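PDB 4YYC: putative trimethylamine methyltransferase from Rhizobium meliloti, which probably acts as a methyltransferase and belongs to the trimethylamine methyltransferase family. Local coordinates for residues I75-D80 against M250-T255; H200-D205 against P499-A504; V222-I227 against E507-F512; A246-V251 against P274-G279. All blocks are in the same frame, centred on the assembly; numbering follows the deposited sequence. Where two conformers were deposited one is given.

Contact 1 of 4, residues I75-D80 against M250-T255; sequences IEFRDD and MVFDET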
loop_
_atom_site.group_PDB
_atom_site.type_symbol
_atom_site.label_atom_id
_atom_site.label_comp_id
_atom_site.label_asym_id
_atom_site.label_seq_id
_atom_site.Cartn_x
_atom_site.Cartn_y
_atom_site.Cartn_z
ATOM N N ILE A 75 -34.071 -4.109 9.975
ATOM C CA ILE A 75 -33.317 -5.140 9.262
ATOM C C ILE A 75 -34.225 -6.350 9.097
ATOM O O ILE A 75 -34.886 -6.762 10.041
ATOM C CB ILE A 75 -32.084 -5.544 10.075
ATOM C CG1 ILE A 75 -31.191 -4.331 10.387
ATOM C CG2 ILE A 75 -31.310 -6.644 9.372
ATOM C CD1 ILE A 75 -30.470 -3.710 9.218
ATOM N N GLU A 76 -34.277 -6.895 7.899
ATOM C CA GLU A 76 -35.059 -8.124 7.670
ATOM C C GLU A 76 -34.342 -9.357 8.216
ATOM O O GLU A 76 -33.160 -9.546 7.968
ATOM C CB GLU A 76 -35.291 -8.330 6.179
ATOM C CG GLU A 76 -36.075 -7.210 5.502
ATOM C CD GLU A 76 -37.542 -7.536 5.372
ATOM O OE1 GLU A 76 -37.874 -8.563 4.745
ATOM O OE2 GLU A 76 -38.382 -6.786 5.920
ATOM N N PHE A 77 -35.074 -10.206 8.949
ATOM C CA PHE A 77 -34.605 -11.507 9.346
ATOM C C PHE A 77 -35.577 -12.428 8.658
ATOM O O PHE A 77 -36.704 -12.591 9.109
ATOM C CB PHE A 77 -34.596 -11.647 10.873
ATOM C CG PHE A 77 -33.388 -11.009 11.517
ATOM C CD1 PHE A 77 -33.238 -9.622 11.559
ATOM C CD2 PHE A 77 -32.366 -11.800 12.027
ATOM C CE1 PHE A 77 -32.083 -9.064 12.086
ATOM C CE2 PHE A 77 -31.216 -11.240 12.560
ATOM C CZ PHE A 77 -31.066 -9.878 12.576
ATOM N N ARG A 78 -35.169 -13.004 7.527
ATOM C CA ARG A 78 -36.128 -13.700 6.654
ATOM C C ARG A 78 -36.180 -15.202 6.831
ATOM O O ARG A 78 -35.170 -15.831 7.031
ATOM C CB ARG A 78 -35.829 -13.384 5.206
ATOM C CG ARG A 78 -36.035 -11.929 4.920
ATOM C CD ARG A 78 -35.840 -11.608 3.451
ATOM N NE ARG A 78 -36.248 -10.231 3.143
ATOM C CZ ARG A 78 -36.059 -9.659 1.947
ATOM N NH1 ARG A 78 -35.448 -10.324 0.974
ATOM N NH2 ARG A 78 -36.452 -8.407 1.731
ATOM N N ASP A 79 -37.392 -15.738 6.748
ATOM C CA ASP A 79 -37.655 -17.163 6.739
ATOM C C ASP A 79 -37.108 -17.857 7.980
ATOM O O ASP A 79 -36.684 -19.009 7.889
ATOM C CB ASP A 79 -37.121 -17.785 5.413
ATOM C CG ASP A 79 -37.702 -17.115 4.183
ATOM O OD1 ASP A 79 -38.909 -17.112 4.063
ATOM O OD2 ASP A 79 -36.953 -16.520 3.379
ATOM N N ASP A 80 -37.168 -17.172 9.138
ATOM C CA ASP A 80 -36.662 -17.679 10.424
ATOM C C ASP A 80 -37.528 -17.181 11.576
ATOM O O ASP A 80 -37.290 -16.145 12.198
ATOM C CB ASP A 80 -35.193 -17.311 10.663
ATOM C CG ASP A 80 -34.574 -18.122 11.800
ATOM O OD1 ASP A 80 -35.287 -18.532 12.735
ATOM O OD2 ASP A 80 -33.362 -18.392 11.727
HETATM N N MSE A 250 -29.299 -4.914 4.286
HETATM C CA MSE A 250 -30.165 -4.943 5.476
HETATM C C MSE A 250 -31.067 -6.173 5.497
HETATM O O MSE A 250 -32.200 -6.102 5.954
HETATM C CB MSE A 250 -30.927 -3.591 5.562
HETATM C CG MSE A 250 -29.938 -2.414 5.753
HETATM SE SE MSE A 250 -30.932 -0.709 5.705
HETATM C CE MSE A 250 -31.105 -0.504 3.738
ATOM N N VAL A 251 -30.556 -7.310 5.035
ATOM C CA VAL A 251 -31.299 -8.575 5.116
ATOM C C VAL A 251 -30.356 -9.626 5.643
ATOM O O VAL A 251 -29.223 -9.735 5.140
ATOM C CB VAL A 251 -31.809 -9.027 3.718
ATOM C CG1 VAL A 251 -32.387 -10.444 3.755
ATOM C CG2 VAL A 251 -32.860 -8.053 3.187
ATOM N N PHE A 252 -30.857 -10.452 6.578
ATOM C CA PHE A 252 -30.237 -11.758 6.880
ATOM C C PHE A 252 -31.204 -12.846 6.451
ATOM O O PHE A 252 -32.351 -12.798 6.802
ATOM C CB PHE A 252 -29.909 -11.894 8.379
ATOM C CG PHE A 252 -28.717 -11.067 8.796
ATOM C CD1 PHE A 252 -27.432 -11.552 8.650
ATOM C CD2 PHE A 252 -28.906 -9.790 9.308
ATOM C CE1 PHE A 252 -26.333 -10.785 8.998
ATOM C CE2 PHE A 252 -27.805 -9.001 9.669
ATOM C CZ PHE A 252 -26.535 -9.488 9.512
ATOM N N ASP A 253 -30.678 -13.793 5.693
ATOM C CA ASP A 253 -31.460 -14.896 5.175
ATOM C C ASP A 253 -31.345 -16.167 5.997
ATOM O O ASP A 253 -30.448 -16.359 6.816
ATOM C CB ASP A 253 -31.039 -15.162 3.732
ATOM C CG ASP A 253 -31.662 -14.193 2.752
ATOM O OD1 ASP A 253 -32.899 -13.963 2.843
ATOM O OD2 ASP A 253 -30.910 -13.693 1.879
ATOM N N GLU A 254 -32.313 -17.037 5.754
ATOM C CA GLU A 254 -32.458 -18.286 6.462
ATOM C C GLU A 254 -31.184 -19.134 6.598
ATOM O O GLU A 254 -30.884 -19.660 7.667
ATOM C CB GLU A 254 -33.540 -19.082 5.715
ATOM C CG GLU A 254 -33.900 -20.428 6.268
ATOM C CD GLU A 254 -35.067 -21.047 5.523
ATOM O OE1 GLU A 254 -35.260 -20.773 4.317
ATOM O OE2 GLU A 254 -35.802 -21.808 6.169
ATOM N N THR A 255 -30.471 -19.336 5.513
ATOM C CA THR A 255 -29.295 -20.207 5.563
ATOM C C THR A 255 -28.229 -19.664 6.482
ATOM O O THR A 255 -27.670 -20.392 7.313
ATOM C CB THR A 255 -28.722 -20.437 4.169
ATOM O OG1 THR A 255 -29.759 -21.040 3.403
ATOM C CG2 THR A 255 -27.518 -21.394 4.242
HETATM O O HOH W 1 -34.172 -12.757 0.773
HETATM O O HOH W 2 -34.192 -16.346 3.612
HETATM O O HOH W 3 -32.662 -20.171 9.795
#

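Contact 2 of 4, residues H200-D205 against P499-A504; sequences HIRYSD and PYLDPA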
loop_
_atom_site.group_PDB
_atom_site.type_symbol
_atom_site.label_atom_id
_atom_site.label_comp_id
_atom_site.label_asym_id
_atom_site.label_seq_id
_atom_site.Cartn_x
_atom_site.Cartn_y
_atom_site.Cartn_z
ATOM N N HIS A 200 -8.819 -29.810 5.999
ATOM C CA HIS A 200 -8.186 -28.902 6.957
ATOM C C HIS A 200 -7.574 -29.633 8.148
ATOM O O HIS A 200 -6.652 -29.130 8.764
ATOM C CB HIS A 200 -9.171 -27.838 7.441
ATOM C CG HIS A 200 -9.541 -26.831 6.381
ATOM N ND1 HIS A 200 -8.637 -25.915 5.891
ATOM C CD2 HIS A 200 -10.699 -26.599 5.721
ATOM C CE1 HIS A 200 -9.223 -25.165 4.981
ATOM N NE2 HIS A 200 -10.477 -25.553 4.862
ATOM N N ILE A 201 -8.089 -30.811 8.468
ATOM C CA ILE A 201 -7.564 -31.589 9.594
ATOM C C ILE A 201 -6.417 -32.468 9.166
ATOM O O ILE A 201 -5.417 -32.556 9.897
ATOM C CB ILE A 201 -8.691 -32.406 10.271
ATOM C CG1 ILE A 201 -9.795 -31.477 10.749
ATOM C CG2 ILE A 201 -8.115 -33.246 11.402
ATOM C CD1 ILE A 201 -11.101 -32.143 11.117
ATOM N N ARG A 202 -6.579 -33.126 8.018
ATOM C CA ARG A 202 -5.597 -34.124 7.542
ATOM C C ARG A 202 -4.325 -33.446 7.010
ATOM O O ARG A 202 -3.218 -33.943 7.235
ATOM C CB ARG A 202 -6.252 -35.014 6.470
ATOM C CG ARG A 202 -5.396 -36.119 5.837
ATOM C CD ARG A 202 -4.829 -37.129 6.836
ATOM N NE ARG A 202 -3.723 -36.504 7.515
ATOM C CZ ARG A 202 -2.808 -37.078 8.265
ATOM N NH1 ARG A 202 -2.740 -38.400 8.426
ATOM N NH2 ARG A 202 -1.913 -36.248 8.799
ATOM N N TYR A 203 -4.475 -32.318 6.311
ATOM C CA TYR A 203 -3.365 -31.710 5.587
ATOM C C TYR A 203 -2.814 -30.474 6.250
ATOM O O TYR A 203 -1.822 -29.895 5.772
ATOM C CB TYR A 203 -3.760 -31.430 4.150
ATOM C CG TYR A 203 -4.120 -32.697 3.402
ATOM C CD1 TYR A 203 -3.136 -33.579 3.003
ATOM C CD2 TYR A 203 -5.442 -33.033 3.148
ATOM C CE1 TYR A 203 -3.468 -34.750 2.328
ATOM C CE2 TYR A 203 -5.801 -34.205 2.490
ATOM C CZ TYR A 203 -4.808 -35.050 2.069
ATOM O OH TYR A 203 -5.159 -36.225 1.426
ATOM N N SER A 204 -3.397 -30.084 7.383
ATOM C CA SER A 204 -2.896 -28.905 8.112
ATOM C C SER A 204 -3.112 -29.131 9.601
ATOM O O SER A 204 -3.911 -30.011 9.983
ATOM C CB SER A 204 -3.679 -27.678 7.698
ATOM O OG SER A 204 -3.055 -26.512 8.217
ATOM N N ASP A 205 -2.437 -28.339 10.413
ATOM C CA ASP A 205 -2.725 -28.270 11.845
ATOM C C ASP A 205 -2.969 -26.835 12.307
ATOM O O ASP A 205 -2.924 -26.565 13.498
ATOM C CB ASP A 205 -1.622 -28.950 12.665
ATOM C CG ASP A 205 -0.266 -28.297 12.503
ATOM O OD1 ASP A 205 -0.146 -27.313 11.776
ATOM O OD2 ASP A 205 0.690 -28.793 13.174
ATOM N N PRO A 499 1.228 -32.857 8.483
ATOM C CA PRO A 499 1.391 -32.847 9.934
ATOM C C PRO A 499 0.749 -34.096 10.544
ATOM O O PRO A 499 -0.277 -34.556 10.076
ATOM C CB PRO A 499 0.634 -31.600 10.382
ATOM C CG PRO A 499 -0.312 -31.299 9.294
ATOM C CD PRO A 499 0.270 -31.843 8.017
ATOM N N TYR A 500 1.337 -34.605 11.607
ATOM C CA TYR A 500 0.833 -35.792 12.264
ATOM C C TYR A 500 -0.626 -35.674 12.666
ATOM O O TYR A 500 -1.055 -34.630 13.136
ATOM C CB TYR A 500 1.641 -36.033 13.525
ATOM C CG TYR A 500 1.197 -37.221 14.305
ATOM C CD1 TYR A 500 1.563 -38.500 13.904
ATOM C CD2 TYR A 500 0.376 -37.084 15.431
ATOM C CE1 TYR A 500 1.149 -39.610 14.610
ATOM C CE2 TYR A 500 -0.056 -38.183 16.134
ATOM C CZ TYR A 500 0.345 -39.448 15.730
ATOM O OH TYR A 500 -0.042 -40.547 16.445
ATOM N N LEU A 501 -1.376 -36.748 12.462
ATOM C CA LEU A 501 -2.734 -36.865 12.976
ATOM C C LEU A 501 -2.885 -38.215 13.665
ATOM O O LEU A 501 -2.659 -39.244 13.044
ATOM C CB LEU A 501 -3.743 -36.743 11.840
ATOM C CG LEU A 501 -5.247 -36.870 12.158
ATOM C CD1 LEU A 501 -5.724 -35.818 13.138
ATOM C CD2 LEU A 501 -6.097 -36.801 10.896
ATOM N N ASP A 502 -3.289 -38.212 14.930
ATOM C CA ASP A 502 -3.555 -39.460 15.653
ATOM C C ASP A 502 -4.412 -40.433 14.815
ATOM O O ASP A 502 -5.536 -40.107 14.414
ATOM C CB ASP A 502 -4.234 -39.117 16.972
ATOM C CG ASP A 502 -4.643 -40.328 17.795
ATOM O OD1 ASP A 502 -4.577 -41.503 17.353
ATOM O OD2 ASP A 502 -5.079 -40.085 18.939
ATOM N N PRO A 503 -3.901 -41.652 14.566
ATOM C CA PRO A 503 -4.692 -42.576 13.741
ATOM C C PRO A 503 -6.074 -42.936 14.270
ATOM O O PRO A 503 -6.981 -43.138 13.471
ATOM C CB PRO A 503 -3.800 -43.811 13.651
ATOM C CG PRO A 503 -2.863 -43.683 14.811
ATOM C CD PRO A 503 -2.616 -42.239 14.972
ATOM N N ALA A 504 -6.256 -42.975 15.583
ATOM C CA ALA A 504 -7.571 -43.180 16.166
ATOM C C ALA A 504 -8.542 -42.050 15.822
ATOM O O ALA A 504 -9.721 -42.285 15.521
ATOM C CB ALA A 504 -7.455 -43.325 17.677
HETATM O O HOH W 4 -0.118 -38.765 10.667
#

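Contact 3 of 4, residues V222-I227 against E507-F512; sequences VAMAKI and EALKEF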
loop_
_atom_site.group_PDB
_atom_site.type_symbol
_atom_site.label_atom_id
_atom_site.label_comp_id
_atom_site.label_asym_id
_atom_site.label_seq_id
_atom_site.Cartn_x
_atom_site.Cartn_y
_atom_site.Cartn_z
ATOM N N VAL A 222 -19.372 -29.191 13.648
ATOM C CA VAL A 222 -19.251 -29.277 15.111
ATOM C C VAL A 222 -18.976 -30.720 15.519
ATOM O O VAL A 222 -18.149 -30.971 16.386
ATOM C CB VAL A 222 -20.488 -28.662 15.822
ATOM C CG1 VAL A 222 -20.451 -28.930 17.326
ATOM C CG2 VAL A 222 -20.564 -27.173 15.552
ATOM N N ALA A 223 -19.661 -31.675 14.933
ATOM C CA ALA A 223 -19.459 -33.072 15.286
ATOM C C ALA A 223 -18.027 -33.538 14.971
ATOM O O ALA A 223 -17.411 -34.252 15.779
ATOM C CB ALA A 223 -20.510 -33.957 14.584
HETATM N N MSE A 224 -17.506 -33.125 13.821
HETATM C CA MSE A 224 -16.145 -33.434 13.454
HETATM C C MSE A 224 -15.187 -32.787 14.411
HETATM O O MSE A 224 -14.218 -33.396 14.790
HETATM C CB MSE A 224 -15.906 -32.992 12.027
HETATM C CG MSE A 224 -16.610 -33.991 11.120
HETATM SE SE MSE A 224 -16.465 -33.519 9.221
HETATM C CE MSE A 224 -14.638 -34.124 9.071
ATOM N N ALA A 225 -15.419 -31.522 14.759
ATOM C CA ALA A 225 -14.565 -30.815 15.692
ATOM C C ALA A 225 -14.525 -31.524 17.032
ATOM O O ALA A 225 -13.443 -31.594 17.679
ATOM C CB ALA A 225 -15.048 -29.386 15.887
ATOM N N LYS A 226 -15.672 -32.053 17.476
ATOM C CA LYS A 226 -15.713 -32.779 18.760
ATOM C C LYS A 226 -14.944 -34.074 18.713
ATOM O O LYS A 226 -14.311 -34.432 19.704
ATOM C CB LYS A 226 -17.135 -33.011 19.230
ATOM C CG LYS A 226 -17.836 -31.746 19.632
ATOM C CD LYS A 226 -19.233 -31.955 20.217
ATOM C CE LYS A 226 -19.759 -30.627 20.716
ATOM N NZ LYS A 226 -20.971 -30.780 21.513
ATOM N N ILE A 227 -14.981 -34.788 17.587
ATOM C CA ILE A 227 -14.120 -35.960 17.391
ATOM C C ILE A 227 -12.629 -35.580 17.524
ATOM O O ILE A 227 -11.847 -36.303 18.139
ATOM C CB ILE A 227 -14.396 -36.633 16.024
ATOM C CG1 ILE A 227 -15.766 -37.313 16.059
ATOM C CG2 ILE A 227 -13.318 -37.663 15.687
ATOM C CD1 ILE A 227 -16.443 -37.581 14.735
ATOM N N GLU A 507 -9.377 -42.344 12.043
ATOM C CA GLU A 507 -10.346 -43.423 11.835
ATOM C C GLU A 507 -11.750 -42.980 12.245
ATOM O O GLU A 507 -12.723 -43.251 11.526
ATOM C CB GLU A 507 -9.913 -44.687 12.587
ATOM C CG GLU A 507 -10.897 -45.830 12.570
ATOM N N ALA A 508 -11.864 -42.322 13.388
ATOM C CA ALA A 508 -13.158 -41.842 13.849
ATOM C C ALA A 508 -13.752 -40.800 12.919
ATOM O O ALA A 508 -14.956 -40.771 12.697
ATOM C CB ALA A 508 -13.046 -41.265 15.247
ATOM N N LEU A 509 -12.904 -39.902 12.403
ATOM C CA LEU A 509 -13.400 -38.934 11.427
ATOM C C LEU A 509 -13.888 -39.624 10.150
ATOM O O LEU A 509 -14.919 -39.271 9.631
ATOM C CB LEU A 509 -12.303 -37.921 11.068
ATOM C CG LEU A 509 -11.980 -36.945 12.195
ATOM C CD1 LEU A 509 -10.641 -36.231 11.907
ATOM C CD2 LEU A 509 -13.145 -35.960 12.408
ATOM N N LYS A 510 -13.099 -40.563 9.632
ATOM C CA LYS A 510 -13.470 -41.280 8.423
ATOM C C LYS A 510 -14.743 -42.071 8.645
ATOM O O LYS A 510 -15.568 -42.153 7.752
ATOM C CB LYS A 510 -12.367 -42.248 8.022
ATOM C CG LYS A 510 -11.129 -41.589 7.491
ATOM C CD LYS A 510 -10.081 -42.676 7.251
ATOM C CE LYS A 510 -8.961 -42.098 6.442
ATOM N NZ LYS A 510 -9.359 -41.906 5.023
ATOM N N GLU A 511 -14.899 -42.652 9.829
ATOM C CA GLU A 511 -16.137 -43.420 10.129
ATOM C C GLU A 511 -17.348 -42.516 10.142
ATOM O O GLU A 511 -18.382 -42.873 9.577
ATOM C CB GLU A 511 -16.041 -44.188 11.445
ATOM C CG GLU A 511 -15.281 -45.485 11.284
ATOM C CD GLU A 511 -15.158 -46.286 12.565
ATOM O OE1 GLU A 511 -14.058 -46.886 12.747
ATOM O OE2 GLU A 511 -16.160 -46.362 13.347
ATOM N N PHE A 512 -17.191 -41.327 10.730
ATOM C CA PHE A 512 -18.267 -40.321 10.772
ATOM C C PHE A 512 -18.664 -39.877 9.379
ATOM O O PHE A 512 -19.854 -39.807 9.033
ATOM C CB PHE A 512 -17.856 -39.122 11.597
ATOM C CG PHE A 512 -18.859 -37.983 11.559
ATOM C CD1 PHE A 512 -19.968 -37.976 12.415
ATOM C CD2 PHE A 512 -18.715 -36.938 10.646
ATOM C CE1 PHE A 512 -20.915 -36.953 12.352
ATOM C CE2 PHE A 512 -19.662 -35.915 10.588
ATOM C CZ PHE A 512 -20.751 -35.922 11.445
#

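Contact 4 of 4, residues A246-V251 against P274-G279; sequences ANSPMV and PFILSG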
loop_
_atom_site.group_PDB
_atom_site.type_symbol
_atom_site.label_atom_id
_atom_site.label_comp_id
_atom_site.label_asym_id
_atom_site.label_seq_id
_atom_site.Cartn_x
_atom_site.Cartn_y
_atom_site.Cartn_z
ATOM N N ALA A 246 -24.358 -11.083 5.626
ATOM C CA ALA A 246 -25.623 -10.429 5.381
ATOM C C ALA A 246 -25.837 -10.412 3.887
ATOM O O ALA A 246 -24.871 -10.288 3.101
ATOM C CB ALA A 246 -25.649 -9.011 5.899
ATOM N N ASN A 247 -27.090 -10.499 3.503
ATOM C CA ASN A 247 -27.517 -10.233 2.140
ATOM C C ASN A 247 -27.778 -8.740 2.032
ATOM O O ASN A 247 -28.898 -8.264 2.045
ATOM C CB ASN A 247 -28.759 -11.055 1.798
ATOM C CG ASN A 247 -29.142 -10.932 0.342
ATOM O OD1 ASN A 247 -28.376 -10.412 -0.483
ATOM N ND2 ASN A 247 -30.353 -11.383 0.015
ATOM N N SER A 248 -26.703 -7.979 1.966
ATOM C CA SER A 248 -26.808 -6.533 1.987
ATOM C C SER A 248 -27.568 -6.080 0.730
ATOM O O SER A 248 -27.311 -6.658 -0.333
ATOM C CB SER A 248 -25.408 -5.912 2.032
ATOM O OG SER A 248 -24.647 -6.511 3.100
ATOM N N PRO A 249 -28.481 -5.099 0.815
ATOM C CA PRO A 249 -28.703 -4.278 2.023
ATOM C C PRO A 249 -29.729 -4.849 3.016
ATOM O O PRO A 249 -30.853 -5.157 2.649
ATOM C CB PRO A 249 -29.220 -2.945 1.464
ATOM C CG PRO A 249 -29.855 -3.324 0.143
ATOM C CD PRO A 249 -29.066 -4.488 -0.392
HETATM N N MSE A 250 -29.299 -4.914 4.286
HETATM C CA MSE A 250 -30.165 -4.943 5.476
HETATM C C MSE A 250 -31.067 -6.173 5.497
HETATM O O MSE A 250 -32.200 -6.102 5.954
HETATM C CB MSE A 250 -30.927 -3.591 5.562
HETATM C CG MSE A 250 -29.938 -2.414 5.753
HETATM SE SE MSE A 250 -30.932 -0.709 5.705
HETATM C CE MSE A 250 -31.105 -0.504 3.738
ATOM N N VAL A 251 -30.556 -7.310 5.035
ATOM C CA VAL A 251 -31.299 -8.575 5.116
ATOM C C VAL A 251 -30.356 -9.626 5.643
ATOM O O VAL A 251 -29.223 -9.735 5.140
ATOM C CB VAL A 251 -31.809 -9.027 3.718
ATOM C CG1 VAL A 251 -32.387 -10.444 3.755
ATOM C CG2 VAL A 251 -32.860 -8.053 3.187
ATOM N N PRO A 274 -21.394 -7.942 6.264
ATOM C CA PRO A 274 -22.001 -7.303 5.114
ATOM C C PRO A 274 -21.219 -7.648 3.848
ATOM O O PRO A 274 -19.984 -7.741 3.891
ATOM C CB PRO A 274 -21.890 -5.815 5.474
ATOM C CG PRO A 274 -22.007 -5.818 6.966
ATOM C CD PRO A 274 -21.249 -7.018 7.412
ATOM N N PHE A 275 -21.919 -7.847 2.749
ATOM C CA PHE A 275 -21.295 -8.138 1.466
ATOM C C PHE A 275 -21.705 -7.043 0.501
ATOM O O PHE A 275 -22.827 -7.057 -0.027
ATOM C CB PHE A 275 -21.744 -9.503 0.964
ATOM C CG PHE A 275 -21.027 -9.944 -0.282
ATOM C CD1 PHE A 275 -19.798 -10.583 -0.183
ATOM C CD2 PHE A 275 -21.543 -9.661 -1.526
ATOM C CE1 PHE A 275 -19.097 -10.961 -1.323
ATOM C CE2 PHE A 275 -20.859 -10.050 -2.690
ATOM C CZ PHE A 275 -19.644 -10.694 -2.575
ATOM N N ILE A 276 -20.807 -6.090 0.302
ATOM C CA ILE A 276 -21.170 -4.836 -0.304
ATOM C C ILE A 276 -20.285 -4.432 -1.468
ATOM O O ILE A 276 -19.058 -4.505 -1.384
ATOM C CB ILE A 276 -21.193 -3.752 0.749
ATOM C CG1 ILE A 276 -22.485 -3.935 1.574
ATOM C CG2 ILE A 276 -21.132 -2.340 0.205
ATOM C CD1 ILE A 276 -22.418 -3.132 2.824
ATOM N N LEU A 277 -20.947 -4.077 -2.570
ATOM C CA LEU A 277 -20.360 -3.268 -3.611
ATOM C C LEU A 277 -21.029 -1.899 -3.501
ATOM O O LEU A 277 -22.247 -1.768 -3.740
ATOM C CB LEU A 277 -20.631 -3.879 -4.974
ATOM C CG LEU A 277 -20.054 -5.294 -5.157
ATOM C CD1 LEU A 277 -20.432 -5.771 -6.549
ATOM C CD2 LEU A 277 -18.544 -5.265 -4.969
ATOM N N SER A 278 -20.260 -0.877 -3.166
ATOM C CA SER A 278 -20.828 0.451 -2.938
ATOM C C SER A 278 -21.424 0.972 -4.230
ATOM O O SER A 278 -20.807 0.848 -5.291
ATOM C CB SER A 278 -19.785 1.421 -2.415
ATOM O OG SER A 278 -19.441 1.120 -1.086
ATOM N N GLY A 279 -22.631 1.546 -4.147
ATOM C CA GLY A 279 -23.387 1.905 -5.346
ATOM C C GLY A 279 -24.398 0.862 -5.782
ATOM O O GLY A 279 -25.315 1.147 -6.562
HETATM O O HOH W 5 -25.123 -8.487 -0.756
#

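Contact 1 of 4, residues I75-D80 against M250-T255
E76 lies beside V251 and F77 beside F252 where strands 75-77 and 251-252 pair in parallel. F252 N donates to E76 O at 2.8 Å, almost straight (176°). E76 N reaches M250 O at 3.0 Å, and R78 N reaches F252 O at 2.9 Å. Strand 251-252 forms the edge, within this chain, of a small mixed sheet that also contains strand 98-100. On one face of the sheet F77 and F252 lie side by side, with F77 CZ 3.9 Å from F252 CD2. I75 CG2 meets the edge of the F252 ring. Helix 286-307 packs on I75 and F77. On the other face the R78 guanidinium lies flat over V251 CG2. R78, extended from CG to NE, donates from NE to E76 OE1 at 2.8 Å, and that oxygen lies close to the guanidinium plane. Shortening R78 to an alanine is likely to uncover the V251 methyls and leave E76 OE1 without this arginine, though the E76 salt bridge to R98 would remain. Water 1 links R78 NH1 to D253 OD1, and water 2 ties D253 OD1 to D79 OD2. On this face G442 of the second subunit packs against R78 and V251.

Contact 2 of 4, residues H200-D205 against P499-A504
P499 packs its ring against the chain that leaves helix 192-202. Its CG touches S204 C at 3.6 Å, and its CD touches Y203 O at 3.6 Å. The CB side of the same ring meets the D205 carboxylate, with P499 CB 4.0 Å from D205 OD2. L501 makes the second part of the contact. Its CD1 approaches I201 CG2 at 3.9 Å, while its CB sits over one face of the R202 guanidinium, toward the rim. R202 has two deposited conformers, and these contacts belong to one of them. R202 NH2 also comes close to P499 O, but this approach is doubtful, since the angle is poor and the side chain is split. In the conformer described the chain bends at chi2 (58°) and chi3 (-76°), which folds the guanidinium back over L501. Water 4 accepts from L501 N and, weakly, from R202 NH1. R202 O is buried here without a polar partner.

A second shell fixes the first. D205 is held by a salt bridge to R126 and a hydrogen bond to N123. R122 bonds both S204 O and Y500 O, so one arginine tethers the two segments. Y203 O accepts from Y496. D502 caps the next helix: A504 N donates to D502 OD1 at 2.8 Å. The contact therefore joins the C-terminal end of helix 192-202 to the loop entering helix 503-518. Helix 158-170 packs on S204 and D205, strand 208-209 touches I201, and L509 of helix 503-518 also rests on I201.

Contact 3 of 4, residues V222-I227 against E507-F512
F512 reaches across between the helices, its ring against A223 and M224 and its CB against I227. Its CG stands anti to the backbone N (chi1 174°), which sends the ring out toward helix 215-229. There F512 CZ meets A223 CB at 3.7 Å, and F512 CE2 meets M224 CG at 3.6 Å. M224, a selenomethionine, crosses the phenylalanine at about a right angle. Its SE lies 5.3 Å from the centroid of the F512 ring, an oblique Met-aromatic contact. I227 crosses F512 at a slant and places CD1 3.8 Å from F512 CB. I227 also slides past L509 in the opposite direction. Its CG2 touches both A508 CB (3.6 Å) and L509 CD2 (3.7 Å). The same L509 CD2 rests on M224 O.

The contact is apolar side-chain packing, with the M224 carbonyl as its one close polar neighbour. The two helix segments run nearly antiparallel, at 158°, with axes 9.8 Å apart. Helix 192-202 packs beside both helices: V197 touches M224, I201 touches L509, and L194 touches F512. Helix 231-236 packs on A225, on the other side of helix 215-229.

Contact 4 of 4, residues A246-V251 against P274-G279
F275, whose backbone N bonds S248, has a ring stacked with F318, and water 5 lies in the ring plane at one edge. The ring comes within about 4 Å of a bound, unidentified ligand. The fold is consistent with the TIM barrel of this family. Strands 240-245 and 269-277 are parallel neighbours in a beta-alpha-beta unit, with helix 254-265 in the crossover. Segment 246-251 is the loop leaving the first strand, and it packs against the end of the second.

S248 carries the contact. F275 N donates to S248 OG at 3.1 Å, with an angle of 146°. The hydroxyl stands beside its own backbone N (chi1 -51°), anti to the carbonyl carbon, and this aims it at the strand. S248 OG is also hydrogen-bonded to E296 of helix 286-307, so the buried oxygen has two partners. S248 CB rests on I276 CG1 at 3.6 Å. With an alanine here, F275 N would probably lose its acceptor and E296 would have one bond fewer. A246 CB packs more loosely, 4.1 Å from P274 CA.

The loop is held from within. N247 is the centre of an inverse gamma turn, and N247 N donates to V251 O at 2.8 Å. A cis peptide bond joins S248 to P249, whose backbone bonds to the second subunit. E296 also takes M250 N. Water 5 bridges the two segments, donating to S248 O at 2.9 Å and to F275 O at 2.8 Å.

In the fold
Contacts 1 and 4 share M250 and V251 and lie together where the second subunit packs. D253 of contact 1 makes a weak hydrogen bond to N247 of contact 4, and F252 packs on A246. Contacts 2 and 3 lie far from this pair, but they share helix 503-518 and meet through I201 and L509. Contacts 2 and 4 are mostly buried, while 1 and 3 are only partly so. Their chemistry differs accordingly. Contact 1 is sheet pairing with charges and waters at its exposed end. Contact 4 turns on one buried hydroxyl, with F275 reaching the ligand. Contact 3 is apolar helix packing, and contact 2 is proline and leucine packing, with R122 bonding both segments from outside.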